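Side-chain contacts in group II chitinase (Ostrinia furnacalis, PDB 6JAV), which probably hydrolyses internal glycosidic bonds of chitin, this chain being one glycoside hydrolase family 18 catalytic domain of a much longer chitin-binding protein: residues A[93-96]-A[97-101]; A[322-325]-A[326-329]; A[350-354]-A[355-359]. All blocks are in the same frame, centred on the assembly; numbering follows the deposited sequence.

How the interactions relate
Running from the N terminus, the three contacts follow one another in series, none crossing or enclosing another, and each is a local contact between residues about three to five apart: the end of a helix, the start of one, and a turn. Interaction 1 ends the short helix 93-98 and leads into helix 101-118 of the TIM barrel. Interaction 2 starts helix 325-337 just after strand 318-321, and interaction 3 folds the loop between strand 342-346 and helix 363-373. Interactions 2 and 3 are neighbours, with nearest atoms about 6 Å apart and helix 363-373 packed against both; interaction 1 lies on the opposite side of the chain's centre, its centre about 39 and 42 Å from theirs.

Interaction 1: residues A[93-96]-A[97-101]; sequences KYSK and LVNDP
Asn99 takes hold of the carbonyl of Ser95 twice at the C-terminal end of helix 93-98, a helical turn within the family 18 TIM-barrel domain. Asn99 ND2 lies 2.8 Å from Ser95 O with an N-H...O angle of 164°, while Asn99 N makes a second bond of 3.1 Å to it. The two donors come from opposite faces of the carbonyl plane; ND2 stands above that plane, yet Ser95 O lies close to the plane of the Asn99 amide. With CG beside its own backbone N (chi1 -79°), the Asn99 amide is folded back over the last turn. Beyond the contact, Asp144 accepts from both Ser95 OG and Asn99 ND2, and Ser143 OG bonds Asn99 OD1. Ordinary helical bonds join Leu97 N to Lys93 O (3.0 Å) and Val98 N to Tyr94 O (2.9 Å). In the packing, Val98 CG1 comes to 3.4 Å from Tyr94 O, and the buried Leu97 packs against Leu46 of strand 38-46 and Phe107 of helix 101-118. Asp100, the N-cap residue of helix 101-118, bonds Ala103 N through OD1, while a water donates to both Asp100 OD2 and Lys96 O, 3.0 Å from each.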
ATOM      1  N   LYS A  93      16.781   4.939 -12.082  1.00 12.84           N
ATOM      2  CA  LYS A  93      17.866   4.514 -11.191  1.00 12.59           C
ATOM      3  C   LYS A  93      17.718   3.071 -10.698  1.00 12.33           C
ATOM      4  O   LYS A  93      18.732   2.372 -10.543  1.00 11.81           O
ATOM      5  CB  LYS A  93      18.089   5.486 -10.034  1.00 14.49           C
ATOM      6  CG  LYS A  93      16.956   5.555  -9.041  1.00 14.64           C
ATOM      7  CD  LYS A  93      17.320   6.553  -7.950  1.00 14.78           C
ATOM      8  CE  LYS A  93      16.117   6.790  -7.064  1.00 15.65           C
ATOM      9  NZ  LYS A  93      16.455   7.793  -5.960  1.00 15.42           N
ATOM     10  N   TYR A  94      16.490   2.593 -10.443  1.00 11.01           N
ATOM     11  CA  TYR A  94      16.347   1.190 -10.025  1.00  9.78           C
ATOM     12  C   TYR A  94      16.642   0.243 -11.180  1.00 11.70           C
ATOM     13  O   TYR A  94      17.236  -0.837 -10.974  1.00 10.99           O
ATOM     14  CB  TYR A  94      14.945   0.932  -9.456  1.00 10.74           C
ATOM     15  CG  TYR A  94      14.767   1.511  -8.073  1.00 11.98           C
ATOM     16  CD1 TYR A  94      15.140   0.789  -6.959  1.00 11.82           C
ATOM     17  CD2 TYR A  94      14.248   2.802  -7.899  1.00 12.01           C
ATOM     18  CE1 TYR A  94      14.996   1.332  -5.671  1.00 11.68           C
ATOM     19  CE2 TYR A  94      14.100   3.358  -6.622  1.00 13.06           C
ATOM     20  CZ  TYR A  94      14.478   2.604  -5.528  1.00 12.16           C
ATOM     21  OH  TYR A  94      14.367   3.096  -4.239  1.00 12.87           O
ATOM     22  N   SER A  95      16.219   0.621 -12.390  1.00 11.41           N
ATOM     23  CA  SER A  95      16.557  -0.169 -13.570  1.00 11.01           C
ATOM     24  C   SER A  95      18.071  -0.245 -13.762  1.00 10.77           C
ATOM     25  O   SER A  95      18.611  -1.325 -14.028  1.00 11.48           O
ATOM     26  CB  SER A  95      15.852   0.417 -14.790  1.00 11.33           C
ATOM     27  OG  SER A  95      16.158  -0.321 -15.962  1.00 12.12           O
ATOM     28  N   LYS A  96      18.776   0.886 -13.597  1.00 11.00           N
ATOM     29  CA  LYS A  96      20.228   0.860 -13.728  1.00 12.59           C
ATOM     30  C   LYS A  96      20.844  -0.068 -12.693  1.00 13.48           C
ATOM     31  O   LYS A  96      21.783  -0.816 -12.994  1.00 14.80           O
ATOM     32  CB  LYS A  96      20.798   2.271 -13.595  1.00 13.88           C
ATOM     33  CG  LYS A  96      20.439   3.190 -14.757  1.00 18.83           C
ATOM     34  CD  LYS A  96      21.182   2.830 -16.023  1.00 29.47           C
ATOM     35  CE  LYS A  96      21.150   4.004 -16.997  1.00 43.97           C
ATOM     36  NZ  LYS A  96      21.770   3.665 -18.306  1.00 49.62           N
ATOM     37  N   LEU A  97      20.314  -0.052 -11.468  1.00 11.53           N
ATOM     38  CA  LEU A  97      20.823  -0.937 -10.427  1.00 10.72           C
ATOM     39  C   LEU A  97      20.626  -2.401 -10.810  1.00 11.70           C
ATOM     40  O   LEU A  97      21.582  -3.192 -10.804  1.00 12.39           O
ATOM     41  CB  LEU A  97      20.102  -0.627  -9.113  1.00 11.68           C
ATOM     42  CG  LEU A  97      20.339  -1.640  -7.986  1.00 11.53           C
ATOM     43  CD1 LEU A  97      21.818  -1.697  -7.551  1.00 15.77           C
ATOM     44  CD2 LEU A  97      19.453  -1.319  -6.766  1.00 12.38           C
ATOM     45  N   VAL A  98      19.382  -2.795 -11.112  1.00 11.56           N
ATOM     46  CA  VAL A  98      19.099  -4.229 -11.228  1.00 11.40           C
ATOM     47  C   VAL A  98      19.709  -4.830 -12.480  1.00 12.88           C
ATOM     48  O   VAL A  98      19.861  -6.054 -12.553  1.00 14.24           O
ATOM     49  CB  VAL A  98      17.601  -4.589 -11.117  1.00 10.79           C
ATOM     50  CG1 VAL A  98      17.015  -4.056  -9.792  1.00 11.67           C
ATOM     51  CG2 VAL A  98      16.813  -4.073 -12.317  1.00 11.16           C
ATOM     52  N   ASN A  99      20.030  -4.020 -13.480  1.00 12.48           N
ATOM     53  CA  ASN A  99      20.631  -4.523 -14.717  1.00 10.99           C
ATOM     54  C   ASN A  99      22.159  -4.615 -14.646  1.00 14.13           C
ATOM     55  O   ASN A  99      22.791  -4.949 -15.654  1.00 17.71           O
ATOM     56  CB  ASN A  99      20.187  -3.667 -15.901  1.00 13.62           C
ATOM     57  CG  ASN A  99      18.808  -4.022 -16.374  1.00 17.50           C
ATOM     58  OD1 ASN A  99      18.628  -5.020 -17.098  1.00 18.99           O
ATOM     59  ND2 ASN A  99      17.811  -3.233 -15.965  1.00 12.07           N
ATOM     60  N   ASP A 100      22.759  -4.344 -13.489  1.00 11.34           N
ATOM     61  CA  ASP A 100      24.216  -4.277 -13.312  1.00 12.82           C
ATOM     62  C   ASP A 100      24.614  -5.219 -12.177  1.00 13.87           C
ATOM     63  O   ASP A 100      24.445  -4.882 -10.989  1.00 13.15           O
ATOM     64  CB  ASP A 100      24.570  -2.820 -13.001  1.00 16.91           C
ATOM     65  CG  ASP A 100      26.057  -2.563 -12.810  1.00 23.34           C
ATOM     66  OD1 ASP A 100      26.834  -3.510 -12.588  1.00 18.96           O
ATOM     67  OD2 ASP A 100      26.438  -1.363 -12.829  1.00 25.20           O
ATOM     68  N   PRO A 101      25.113  -6.431 -12.486  1.00 12.78           N
ATOM     69  CA  PRO A 101      25.444  -7.370 -11.398  1.00 11.55           C
ATOM     70  C   PRO A 101      26.413  -6.818 -10.360  1.00 12.18           C
ATOM     71  O   PRO A 101      26.265  -7.100  -9.163  1.00 12.63           O
ATOM     72  CB  PRO A 101      26.009  -8.595 -12.144  1.00 15.37           C
ATOM     73  CG  PRO A 101      25.372  -8.526 -13.510  1.00 17.95           C
ATOM     74  CD  PRO A 101      25.275  -7.039 -13.825  1.00 16.36           C
TER
HETATM   75  O   HOH W   1      24.287   0.656 -12.332  1.00 26.51           O

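Interaction 2: residues A[322-325]-A[326-329]; sequences FDDV and EIIK
Asp323 lies over the methyl branch of Ile327: Ile327 CG2 is 3.5 Å from the carboxylate carbon Asp323 CG, and the two side chains cross obliquely. Ile328 meets the same aspartate at about a right angle, with its CD1 3.8 Å from Asp323 OD2. That oxygen also pairs with Lys331, so the two aliphatic branches pack against a carboxylate whose charge has a partner further along helix 325-337.

The next residue, Asp324, is the N-cap of that helix. Asp324 OD1 accepts from Ile327 N at 3.0 Å, with an N-H...O angle of 168°, and is met on the syn side with the donor 34° out of the carboxylate plane. A chi1 of 64°, which sets CG between the backbone N and the carbonyl carbon, brings the carboxylate round to the first turn. The helical bonds Ile328 N to Asp324 O and Lys329 N to Val325 O, each 3.0 Å, follow. Lys329 CE rests 3.8 Å from Val325 CG1, and Leu364 and Ala367 of helix 363-373 also touch Val325.

Asp324 and Glu326 run side by side with their carboxylate planes nearly perpendicular and Asp324 OD2 4.6 Å from Glu326 OE2. Lys303 forms salt bridges with both oxygens, so its positive charge probably offsets their mutual repulsion, while the partial positive charge of the helix start would probably stabilise the Asp324 carboxylate in its ionised form.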
ATOM      1  N   PHE A 322     -13.870   5.374  -1.913  1.00  8.90           N
ATOM      2  CA  PHE A 322     -13.123   4.976  -0.719  1.00  9.73           C
ATOM      3  C   PHE A 322     -13.728   3.706  -0.138  1.00  9.62           C
ATOM      4  O   PHE A 322     -14.777   3.221  -0.583  1.00 10.37           O
ATOM      5  CB  PHE A 322     -13.117   6.119   0.321  1.00  9.54           C
ATOM      6  CG  PHE A 322     -14.470   6.413   0.897  1.00  9.74           C
ATOM      7  CD1 PHE A 322     -15.396   7.162   0.166  1.00 11.17           C
ATOM      8  CD2 PHE A 322     -14.853   5.909   2.132  1.00  9.95           C
ATOM      9  CE1 PHE A 322     -16.675   7.426   0.683  1.00 11.32           C
ATOM     10  CE2 PHE A 322     -16.147   6.190   2.661  1.00 12.22           C
ATOM     11  CZ  PHE A 322     -17.040   6.937   1.906  1.00 11.59           C
ATOM     12  N   ASP A 323     -13.049   3.151   0.863  1.00 10.83           N
ATOM     13  CA  ASP A 323     -13.559   1.985   1.573  1.00  9.89           C
ATOM     14  C   ASP A 323     -14.111   2.384   2.941  1.00 12.93           C
ATOM     15  O   ASP A 323     -13.471   3.136   3.690  1.00 13.28           O
ATOM     16  CB  ASP A 323     -12.446   0.943   1.766  1.00 11.56           C
ATOM     17  CG  ASP A 323     -12.206   0.083   0.526  1.00 14.09           C
ATOM     18  OD1 ASP A 323     -12.822   0.336  -0.537  1.00 13.53           O
ATOM     19  OD2 ASP A 323     -11.371  -0.861   0.632  1.00 13.58           O
ATOM     20  N   ASP A 324     -15.299   1.869   3.262  1.00 12.24           N
ATOM     21  CA  ASP A 324     -15.895   2.000   4.579  1.00 12.12           C
ATOM     22  C   ASP A 324     -15.770   0.692   5.366  1.00 12.26           C
ATOM     23  O   ASP A 324     -15.261  -0.319   4.878  1.00 11.75           O
ATOM     24  CB  ASP A 324     -17.342   2.503   4.479  1.00 11.79           C
ATOM     25  CG  ASP A 324     -18.292   1.529   3.761  1.00 19.64           C
ATOM     26  OD1 ASP A 324     -17.893   0.476   3.227  1.00 14.01           O
ATOM     27  OD2 ASP A 324     -19.501   1.856   3.703  1.00 24.61           O
ATOM     28  N   VAL A 325     -16.233   0.709   6.618  1.00 11.94           N
ATOM     29  CA  VAL A 325     -16.158  -0.485   7.458  1.00 13.30           C
ATOM     30  C   VAL A 325     -16.889  -1.651   6.808  1.00 13.83           C
ATOM     31  O   VAL A 325     -16.425  -2.795   6.864  1.00 13.97           O
ATOM     32  CB  VAL A 325     -16.692  -0.179   8.876  1.00 13.08           C
ATOM     33  CG1 VAL A 325     -16.961  -1.450   9.634  1.00 20.23           C
ATOM     34  CG2 VAL A 325     -15.713   0.737   9.596  1.00 15.43           C
ATOM     35  N   GLU A 326     -18.041  -1.390   6.182  1.00 12.28           N
ATOM     36  CA  GLU A 326     -18.807  -2.484   5.589  1.00 14.09           C
ATOM     37  C   GLU A 326     -17.998  -3.220   4.516  1.00 15.05           C
ATOM     38  O   GLU A 326     -17.893  -4.459   4.537  1.00 13.65           O
ATOM     39  CB  GLU A 326     -20.121  -1.950   5.017  1.00 16.52           C
ATOM     40  CG  GLU A 326     -21.040  -3.061   4.549  1.00 21.84           C
ATOM     41  CD  GLU A 326     -22.248  -2.551   3.785  1.00 40.37           C
ATOM     42  OE1 GLU A 326     -23.382  -2.874   4.195  1.00 45.09           O
ATOM     43  OE2 GLU A 326     -22.058  -1.846   2.768  1.00 32.32           O
ATOM     44  N   ILE A 327     -17.425  -2.481   3.558  1.00 12.75           N
ATOM     45  CA  ILE A 327     -16.686  -3.167   2.497  1.00 12.53           C
ATOM     46  C   ILE A 327     -15.399  -3.788   3.032  1.00 12.81           C
ATOM     47  O   ILE A 327     -14.958  -4.831   2.533  1.00 13.34           O
ATOM     48  CB  ILE A 327     -16.445  -2.270   1.268  1.00 11.47           C
ATOM     49  CG1 ILE A 327     -16.159  -3.102   0.005  1.00 11.86           C
ATOM     50  CG2 ILE A 327     -15.280  -1.302   1.515  1.00 13.10           C
ATOM     51  CD1 ILE A 327     -17.361  -3.918  -0.479  1.00 15.76           C
ATOM     52  N   ILE A 328     -14.792  -3.182   4.057  1.00 12.60           N
ATOM     53  CA  ILE A 328     -13.602  -3.768   4.666  1.00 10.99           C
ATOM     54  C   ILE A 328     -13.926  -5.142   5.236  1.00 12.34           C
ATOM     55  O   ILE A 328     -13.158  -6.107   5.054  1.00 13.11           O
ATOM     56  CB  ILE A 328     -13.045  -2.801   5.727  1.00 13.03           C
ATOM     57  CG1 ILE A 328     -12.405  -1.567   5.065  1.00 18.67           C
ATOM     58  CG2 ILE A 328     -12.095  -3.531   6.661  1.00 17.35           C
ATOM     59  CD1 ILE A 328     -11.109  -1.792   4.297  1.00 27.76           C
ATOM     60  N   LYS A 329     -15.061  -5.273   5.935  1.00 12.89           N
ATOM     61  CA  LYS A 329     -15.435  -6.581   6.451  1.00 13.42           C
ATOM     62  C   LYS A 329     -15.616  -7.586   5.322  1.00 14.32           C
ATOM     63  O   LYS A 329     -15.196  -8.751   5.440  1.00 15.47           O
ATOM     64  CB  LYS A 329     -16.704  -6.498   7.305  1.00 20.01           C
ATOM     65  CG  LYS A 329     -16.503  -5.760   8.618  1.00 24.83           C
ATOM     66  CD  LYS A 329     -17.826  -5.182   9.089  1.00 35.37           C
ATOM     67  CE  LYS A 329     -17.878  -4.998  10.594  1.00 44.36           C
ATOM     68  NZ  LYS A 329     -19.297  -4.928  11.077  1.00 46.67           N
TER
HETATM   69  O   HOH W   2     -19.849  -0.591   1.433  1.00 21.14           O

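Interaction 3: residues A[350-354]-A[355-359]; sequences LDDYR and NRCGQ
Both oxygens of the buried Asp352 carboxylate accept from consecutive backbone amides of the segment that follows it, an unusual bidentate grip. Asp352 OD1 takes Arg356 N through its syn lone pair (2.9 Å, N-H...O angle 145°), and Asp352 OD2 takes Cys357 N from the syn side, also at 2.9 Å but with the donor 20° out of the carboxylate plane. CG is anti to the backbone N of Asp352 (chi1 -173°), which carries the carboxylate across to these amides. The same residue opens a type I beta turn, where Asn355 N bonds Asp352 O at 3.2 Å; the donor stands well above the carbonyl plane. Asn355, at positive phi, turns the chain onward, and its OD1 accepts from Gly360 N. A water bridges Asp352 and Gln359, lying 2.7 Å from Asp352 OD2 and 2.9 Å from Gln359 N, while Cys357 CB packs 3.3 Å from Asp352 OD2.

Arg356 forms a salt bridge with Glu277, outside helix 287-296. The disulfide of Cys357 with Cys291 and a second Arg356 salt bridge, to Asp292, fasten the loop after strand 342-346 to that helix, with Tyr288 and Cys291 touching Asp352, and Pro363 at the start of helix 363-373 packing against the same aspartate.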
ATOM      1  N   LEU A 350      -3.637   7.481   7.835  1.00  8.49           N
ATOM      2  CA  LEU A 350      -4.755   7.935   7.028  1.00  8.79           C
ATOM      3  C   LEU A 350      -6.108   7.487   7.561  1.00 10.82           C
ATOM      4  O   LEU A 350      -7.122   8.097   7.200  1.00  9.79           O
ATOM      5  CB  LEU A 350      -4.591   7.491   5.562  1.00 10.18           C
ATOM      6  CG  LEU A 350      -3.271   7.963   4.901  1.00  9.69           C
ATOM      7  CD1 LEU A 350      -3.044   7.248   3.555  1.00 11.35           C
ATOM      8  CD2 LEU A 350      -3.256   9.486   4.697  1.00 11.14           C
ATOM      9  N   ASP A 351      -6.154   6.430   8.368  1.00 10.18           N
ATOM     10  CA  ASP A 351      -7.365   6.037   9.092  1.00  9.76           C
ATOM     11  C   ASP A 351      -7.681   7.117  10.131  1.00 10.40           C
ATOM     12  O   ASP A 351      -6.863   7.998  10.397  1.00 11.41           O
ATOM     13  CB  ASP A 351      -7.102   4.674   9.748  1.00 10.68           C
ATOM     14  CG  ASP A 351      -8.347   3.954  10.272  1.00 10.46           C
ATOM     15  OD1 ASP A 351      -9.509   4.371  10.043  1.00 10.42           O
ATOM     16  OD2 ASP A 351      -8.106   2.923  10.937  1.00 10.84           O
ATOM     17  N   ASP A 352      -8.875   7.064  10.715  1.00 10.50           N
ATOM     18  CA  ASP A 352      -9.283   8.066  11.714  1.00 11.05           C
ATOM     19  C   ASP A 352      -8.737   7.683  13.095  1.00 11.05           C
ATOM     20  O   ASP A 352      -9.466   7.315  14.023  1.00 11.54           O
ATOM     21  CB  ASP A 352     -10.800   8.207  11.712  1.00 11.54           C
ATOM     22  CG  ASP A 352     -11.283   9.340  12.601  1.00 16.59           C
ATOM     23  OD1 ASP A 352     -10.463  10.222  12.961  1.00 13.65           O
ATOM     24  OD2 ASP A 352     -12.486   9.336  12.958  1.00 14.07           O
ATOM     25  N   TYR A 353      -7.406   7.803  13.235  1.00  9.97           N
ATOM     26  CA  TYR A 353      -6.743   7.398  14.482  1.00 10.90           C
ATOM     27  C   TYR A 353      -7.071   8.323  15.651  1.00 11.59           C
ATOM     28  O   TYR A 353      -6.887   7.916  16.805  1.00 14.26           O
ATOM     29  CB  TYR A 353      -5.205   7.267  14.302  1.00 12.83           C
ATOM     30  CG  TYR A 353      -4.542   8.537  13.793  1.00 10.89           C
ATOM     31  CD1 TYR A 353      -4.536   8.823  12.447  1.00 12.27           C
ATOM     32  CD2 TYR A 353      -3.918   9.431  14.667  1.00 12.73           C
ATOM     33  CE1 TYR A 353      -3.975   9.977  11.960  1.00 12.47           C
ATOM     34  CE2 TYR A 353      -3.333  10.617  14.181  1.00 12.69           C
ATOM     35  CZ  TYR A 353      -3.388  10.879  12.831  1.00 13.27           C
ATOM     36  OH  TYR A 353      -2.819  12.003  12.247  1.00 17.27           O
ATOM     37  N   ARG A 354      -7.568   9.532  15.381  1.00 12.84           N
ATOM     38  CA  ARG A 354      -7.928  10.472  16.447  1.00 12.80           C
ATOM     39  C   ARG A 354      -9.407  10.451  16.797  1.00 15.88           C
ATOM     40  O   ARG A 354      -9.827  11.196  17.692  1.00 16.97           O
ATOM     41  CB  ARG A 354      -7.512  11.892  16.064  1.00 15.37           C
ATOM     42  CG  ARG A 354      -6.022  12.012  15.910  1.00 19.57           C
ATOM     43  CD  ARG A 354      -5.637  13.423  15.869  1.00 34.30           C
ATOM     44  NE  ARG A 354      -4.213  13.614  15.626  1.00 36.67           N
ATOM     45  CZ  ARG A 354      -3.287  13.616  16.571  1.00 31.48           C
ATOM     46  NH1 ARG A 354      -3.626  13.425  17.842  1.00 42.33           N
ATOM     47  NH2 ARG A 354      -2.020  13.810  16.239  1.00 27.83           N
ATOM     48  N   ASN A 355     -10.214   9.624  16.123  1.00 12.98           N
ATOM     49  CA  ASN A 355     -11.661   9.598  16.354  1.00 15.26           C
ATOM     50  C   ASN A 355     -12.297  10.962  16.083  1.00 14.50           C
ATOM     51  O   ASN A 355     -13.186  11.411  16.824  1.00 15.86           O
ATOM     52  CB  ASN A 355     -12.000   9.080  17.752  1.00 13.62           C
ATOM     53  CG  ASN A 355     -13.444   8.662  17.885  1.00 16.19           C
ATOM     54  OD1 ASN A 355     -14.164   8.503  16.901  1.00 15.40           O
ATOM     55  ND2 ASN A 355     -13.880   8.479  19.117  1.00 24.12           N
ATOM     56  N   ARG A 356     -11.832  11.636  15.027  1.00 13.88           N
ATOM     57  CA  ARG A 356     -12.449  12.888  14.584  1.00 14.24           C
ATOM     58  C   ARG A 356     -13.891  12.673  14.141  1.00 14.76           C
ATOM     59  O   ARG A 356     -14.694  13.625  14.149  1.00 17.72           O
ATOM     60  CB  ARG A 356     -11.632  13.457  13.422  1.00 18.36           C
ATOM     61  CG  ARG A 356     -12.005  14.858  12.982  1.00 30.92           C
ATOM     62  CD  ARG A 356     -11.341  15.154  11.659  1.00 29.07           C
ATOM     63  NE  ARG A 356     -11.554  16.527  11.216  1.00 27.25           N
ATOM     64  CZ  ARG A 356     -11.431  16.926   9.957  1.00 35.05           C
ATOM     65  NH1 ARG A 356     -11.088  16.055   9.014  1.00 27.02           N
ATOM     66  NH2 ARG A 356     -11.644  18.201   9.641  1.00 34.31           N
ATOM     67  N   CYS A 357     -14.236  11.458  13.715  1.00 15.26           N
ATOM     68  CA  CYS A 357     -15.545  11.176  13.135  1.00 16.54           C
ATOM     69  C   CYS A 357     -16.481  10.457  14.089  1.00 19.75           C
ATOM     70  O   CYS A 357     -17.609  10.143  13.704  1.00 23.61           O
ATOM     71  CB  CYS A 357     -15.401  10.407  11.818  1.00 16.92           C
ATOM     72  SG  CYS A 357     -14.715  11.516  10.563  1.00 21.56           S
ATOM     73  N   GLY A 358     -16.046  10.196  15.319  1.00 17.32           N
ATOM     74  CA  GLY A 358     -16.948   9.644  16.315  1.00 20.42           C
ATOM     75  C   GLY A 358     -17.324   8.186  16.144  1.00 22.76           C
ATOM     76  O   GLY A 358     -18.214   7.711  16.856  1.00 27.21           O
ATOM     77  N   GLN A 359     -16.675   7.454  15.235  1.00 18.56           N
ATOM     78  CA  GLN A 359     -16.889   6.025  15.027  1.00 19.76           C
ATOM     79  C   GLN A 359     -15.921   5.166  15.842  1.00 19.33           C
ATOM     80  O   GLN A 359     -15.911   3.938  15.688  1.00 26.07           O
ATOM     81  CB  GLN A 359     -16.770   5.692  13.526  1.00 27.70           C
ATOM     82  CG  GLN A 359     -17.753   6.450  12.608  1.00 31.77           C
ATOM     83  CD  GLN A 359     -17.165   6.856  11.229  1.00 55.80           C
ATOM     84  OE1 GLN A 359     -16.088   6.387  10.815  1.00 31.77           O
ATOM     85  NE2 GLN A 359     -17.889   7.733  10.514  1.00 31.86           N
TER
HETATM   86  O   HOH W   3     -14.130   7.341  13.767  1.00 14.98           O